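Local coordinates for hypothetical protein HP_0496 (Helicobacter pylori, PDB 2PZH), which hydrolyses the thioester bond of acyl-CoAs, favouring long-chain substrates and benzoyl-CoA over butyryl- and octanoyl-CoA, and may take part in phospholipid metabolism, at residues 3-8 with 27-32. Numbering follows the deposited sequence.
Sequences MRCRVY and CERARS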
ATOM      1  N   MET A   3      -8.802  -1.762  19.106  1.00 18.01           N
ATOM      2  CA  MET A   3      -9.064  -2.239  17.764  1.00 19.55           C
ATOM      3  C   MET A   3      -8.160  -3.427  17.485  1.00 17.18           C
ATOM      4  O   MET A   3      -7.018  -3.452  17.958  1.00 16.17           O
ATOM      5  CB  MET A   3      -8.780  -1.148  16.736  1.00 19.32           C
ATOM      6  CG  MET A   3      -8.792  -1.695  15.285  1.00 22.40           C
ATOM      7  SD  MET A   3      -8.283  -0.525  14.018  1.00 23.18           S
ATOM      8  CE  MET A   3      -6.693  -0.071  14.672  1.00 26.29           C
ATOM      9  N   ARG A   4      -8.660  -4.393  16.716  1.00 16.51           N
ATOM     10  CA  ARG A   4      -7.883  -5.568  16.346  1.00 17.43           C
ATOM     11  C   ARG A   4      -7.723  -5.616  14.823  1.00 16.96           C
ATOM     12  O   ARG A   4      -8.672  -5.342  14.094  1.00 15.86           O
ATOM     13  CB  ARG A   4      -8.541  -6.840  16.880  1.00 21.15           C
ATOM     14  CG  ARG A   4      -8.427  -6.933  18.397  1.00 23.70           C
ATOM     15  CD  ARG A   4      -9.274  -8.049  18.970  1.00 27.79           C
ATOM     16  NE  ARG A   4     -10.642  -8.052  18.459  1.00 29.93           N
ATOM     17  CZ  ARG A   4     -11.129  -8.979  17.636  1.00 31.74           C
ATOM     18  NH1 ARG A   4     -10.355  -9.985  17.229  1.00 33.18           N
ATOM     19  NH2 ARG A   4     -12.390  -8.908  17.219  1.00 32.43           N
ATOM     20  N   CYS A   5      -6.500  -5.905  14.373  1.00 16.10           N
ATOM     21  CA  CYS A   5      -6.145  -5.974  12.951  1.00 15.91           C
ATOM     22  C   CYS A   5      -5.546  -7.343  12.656  1.00 14.75           C
ATOM     23  O   CYS A   5      -4.690  -7.802  13.392  1.00 14.94           O
ATOM     24  CB  CYS A   5      -5.083  -4.905  12.633  1.00 16.28           C
ATOM     25  SG  CYS A   5      -5.670  -3.215  12.859  1.00 20.59           S
ATOM     26  N   ARG A   6      -5.981  -7.995  11.578  1.00 13.26           N
ATOM     27  CA  ARG A   6      -5.342  -9.223  11.131  1.00 11.71           C
ATOM     28  C   ARG A   6      -4.168  -8.868  10.203  1.00 11.10           C
ATOM     29  O   ARG A   6      -4.270  -7.907   9.439  1.00 11.28           O
ATOM     30  CB  ARG A   6      -6.353 -10.085  10.371  1.00 12.05           C
ATOM     31  CG  ARG A   6      -5.760 -11.344   9.784  1.00 12.99           C
ATOM     32  CD  ARG A   6      -5.616 -12.420  10.838  1.00 12.29           C
ATOM     33  NE  ARG A   6      -6.922 -12.989  11.176  1.00 13.64           N
ATOM     34  CZ  ARG A   6      -7.107 -14.065  11.934  1.00 14.03           C
ATOM     35  NH1 ARG A   6      -6.071 -14.723  12.435  1.00 14.10           N
ATOM     36  NH2 ARG A   6      -8.342 -14.510  12.167  1.00 14.17           N
ATOM     37  N   VAL A   7      -3.066  -9.615  10.284  1.00 10.20           N
ATOM     38  CA  VAL A   7      -1.937  -9.424   9.355  1.00  9.60           C
ATOM     39  C   VAL A   7      -2.175 -10.294   8.121  1.00  8.82           C
ATOM     40  O   VAL A   7      -2.221 -11.521   8.204  1.00  8.35           O
ATOM     41  CB  VAL A   7      -0.557  -9.800   9.978  1.00  9.95           C
ATOM     42  CG1 VAL A   7       0.572  -9.685   8.893  1.00 10.49           C
ATOM     43  CG2 VAL A   7      -0.272  -8.931  11.206  1.00  9.84           C
ATOM     44  N   TYR A   8      -2.349  -9.631   6.981  1.00  8.67           N
ATOM     45  CA  TYR A   8      -2.621 -10.320   5.711  1.00  9.06           C
ATOM     46  C   TYR A   8      -1.397 -10.290   4.803  1.00  9.02           C
ATOM     47  O   TYR A   8      -0.430  -9.576   5.092  1.00  9.11           O
ATOM     48  CB  TYR A   8      -3.754  -9.613   4.991  1.00  9.92           C
ATOM     49  CG  TYR A   8      -5.073  -9.737   5.695  1.00 10.23           C
ATOM     50  CD1 TYR A   8      -5.753 -10.940   5.719  1.00 10.25           C
ATOM     51  CD2 TYR A   8      -5.627  -8.638   6.354  1.00 10.18           C
ATOM     52  CE1 TYR A   8      -6.994 -11.055   6.380  1.00 11.37           C
ATOM     53  CE2 TYR A   8      -6.847  -8.744   7.021  1.00 11.38           C
ATOM     54  CZ  TYR A   8      -7.514  -9.958   7.032  1.00 10.80           C
ATOM     55  OH  TYR A   8      -8.725 -10.041   7.681  1.00 13.32           O
ATOM     56  N   CYS A  27      -2.161   2.081  13.184  1.00 10.20           N
ATOM     57  CA  CYS A  27      -2.398   3.130  14.174  1.00 11.33           C
ATOM     58  C   CYS A  27      -3.442   4.116  13.656  1.00 11.48           C
ATOM     59  O   CYS A  27      -4.330   4.532  14.391  1.00 10.75           O
ATOM     60  CB  CYS A  27      -1.099   3.824  14.578  1.00 12.96           C
ATOM     61  SG  CYS A  27      -0.077   2.733  15.573  1.00 14.70           S
ATOM     62  N   GLU A  28      -3.335   4.461  12.376  1.00 11.02           N
ATOM     63  CA  GLU A  28      -4.267   5.384  11.749  1.00 10.75           C
ATOM     64  C   GLU A  28      -5.669   4.816  11.815  1.00  9.94           C
ATOM     65  O   GLU A  28      -6.604   5.528  12.175  1.00  9.41           O
ATOM     66  CB  GLU A  28      -3.884   5.644  10.296  1.00 12.27           C
ATOM     67  CG  GLU A  28      -4.481   6.915   9.717  1.00 13.26           C
ATOM     68  CD  GLU A  28      -5.986   6.897   9.619  1.00 14.25           C
ATOM     69  OE1 GLU A  28      -6.599   7.852  10.140  1.00 15.95           O
ATOM     70  OE2 GLU A  28      -6.553   5.959   9.001  1.00 14.88           O
ATOM     71  N   ARG A  29      -5.832   3.549  11.441  1.00  9.75           N
ATOM     72  CA  ARG A  29      -7.167   2.927  11.497  1.00 10.27           C
ATOM     73  C   ARG A  29      -7.765   3.098  12.904  1.00 11.35           C
ATOM     74  O   ARG A  29      -8.939   3.493  13.049  1.00 12.85           O
ATOM     75  CB  ARG A  29      -7.089   1.440  11.147  1.00 11.65           C
ATOM     76  CG  ARG A  29      -6.531   1.198   9.758  1.00 11.59           C
ATOM     77  CD  ARG A  29      -6.531  -0.288   9.471  1.00 11.03           C
ATOM     78  NE  ARG A  29      -5.684  -0.596   8.324  1.00 11.06           N
ATOM     79  CZ  ARG A  29      -5.332  -1.828   7.995  1.00 11.97           C
ATOM     80  NH1 ARG A  29      -5.768  -2.848   8.727  1.00 12.26           N
ATOM     81  NH2 ARG A  29      -4.546  -2.044   6.946  1.00 12.85           N
ATOM     82  N   ALA A  30      -6.958   2.803  13.920  1.00 11.20           N
ATOM     83  CA  ALA A  30      -7.407   2.919  15.332  1.00 13.21           C
ATOM     84  C   ALA A  30      -7.967   4.303  15.675  1.00 13.65           C
ATOM     85  O   ALA A  30      -9.022   4.435  16.335  1.00 14.37           O
ATOM     86  CB  ALA A  30      -6.261   2.569  16.293  1.00 14.51           C
ATOM     87  N   ARG A  31      -7.232   5.327  15.258  1.00 13.53           N
ATOM     88  CA  ARG A  31      -7.615   6.701  15.487  1.00 14.75           C
ATOM     89  C   ARG A  31      -8.919   7.028  14.770  1.00 15.08           C
ATOM     90  O   ARG A  31      -9.852   7.561  15.390  1.00 14.01           O
ATOM     91  CB  ARG A  31      -6.521   7.660  15.029  1.00 14.23           C
ATOM     92  CG  ARG A  31      -5.181   7.414  15.681  1.00 16.10           C
ATOM     93  CD  ARG A  31      -4.253   8.586  15.430  1.00 14.80           C
ATOM     94  NE  ARG A  31      -3.832   8.741  14.042  1.00 15.19           N
ATOM     95  CZ  ARG A  31      -2.766   8.130  13.521  1.00 14.97           C
ATOM     96  NH1 ARG A  31      -2.050   7.306  14.263  1.00 14.70           N
ATOM     97  NH2 ARG A  31      -2.418   8.343  12.264  1.00 14.34           N
ATOM     98  N   SER A  32      -8.993   6.693  13.481  1.00 14.68           N
ATOM     99  CA  SER A  32     -10.187   6.993  12.683  1.00 14.54           C
ATOM    100  C   SER A  32     -11.420   6.229  13.188  1.00 14.26           C
ATOM    101  O   SER A  32     -12.524   6.769  13.234  1.00 14.79           O
ATOM    102  CB  SER A  32      -9.954   6.720  11.199  1.00 14.91           C
ATOM    103  OG  SER A  32      -9.116   7.723  10.624  1.00 17.48           O
TER
HETATM  104  O   HOH W   1      -5.184  -5.603   7.992  1.00 17.70           O
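Strand 3-6 and the helical segment 27-32, with M3 and A30 closest in backbone, run at 144° to each other, their axes 9.1 Å apart. No direct hydrogen bond joins them. M3 and R29 carry most of the contact. The CG of M3 lies anti to the backbone N (chi1 169°) and chi2 is also extended, which carries the thioether to the helix. There SD sits 3.7 Å from R29 CB and 3.6 Å from the backbone N of A30. The M3 and R29 side chains cross at roughly a right angle. R29 runs from the helix back toward the strand, extended from CG to NE. Its NH1 comes within 4.1 Å of C5 SG, obliquely to the guanidinium. This is the hot-dog fold, in which an antiparallel sheet wraps around a long central helix, here 22-36. Strand 3-6 is an end strand of that sheet and pairs antiparallel with strand 67-77, M3 with I70 and C5 with L68. I70 also touches the side chains of M3, C5 and A30, and so joins strand and helix from the neighbouring strand. A water lies in the guanidinium plane of R29, accepts from NH1 at 2.9 Å and sits 2.9 Å from R6 O, bridging helix and strand. The stronger anchor of R29 is a salt bridge from NH2 to E10 of a second subunit, which places its guanidinium at a subunit interface of the homotetramer.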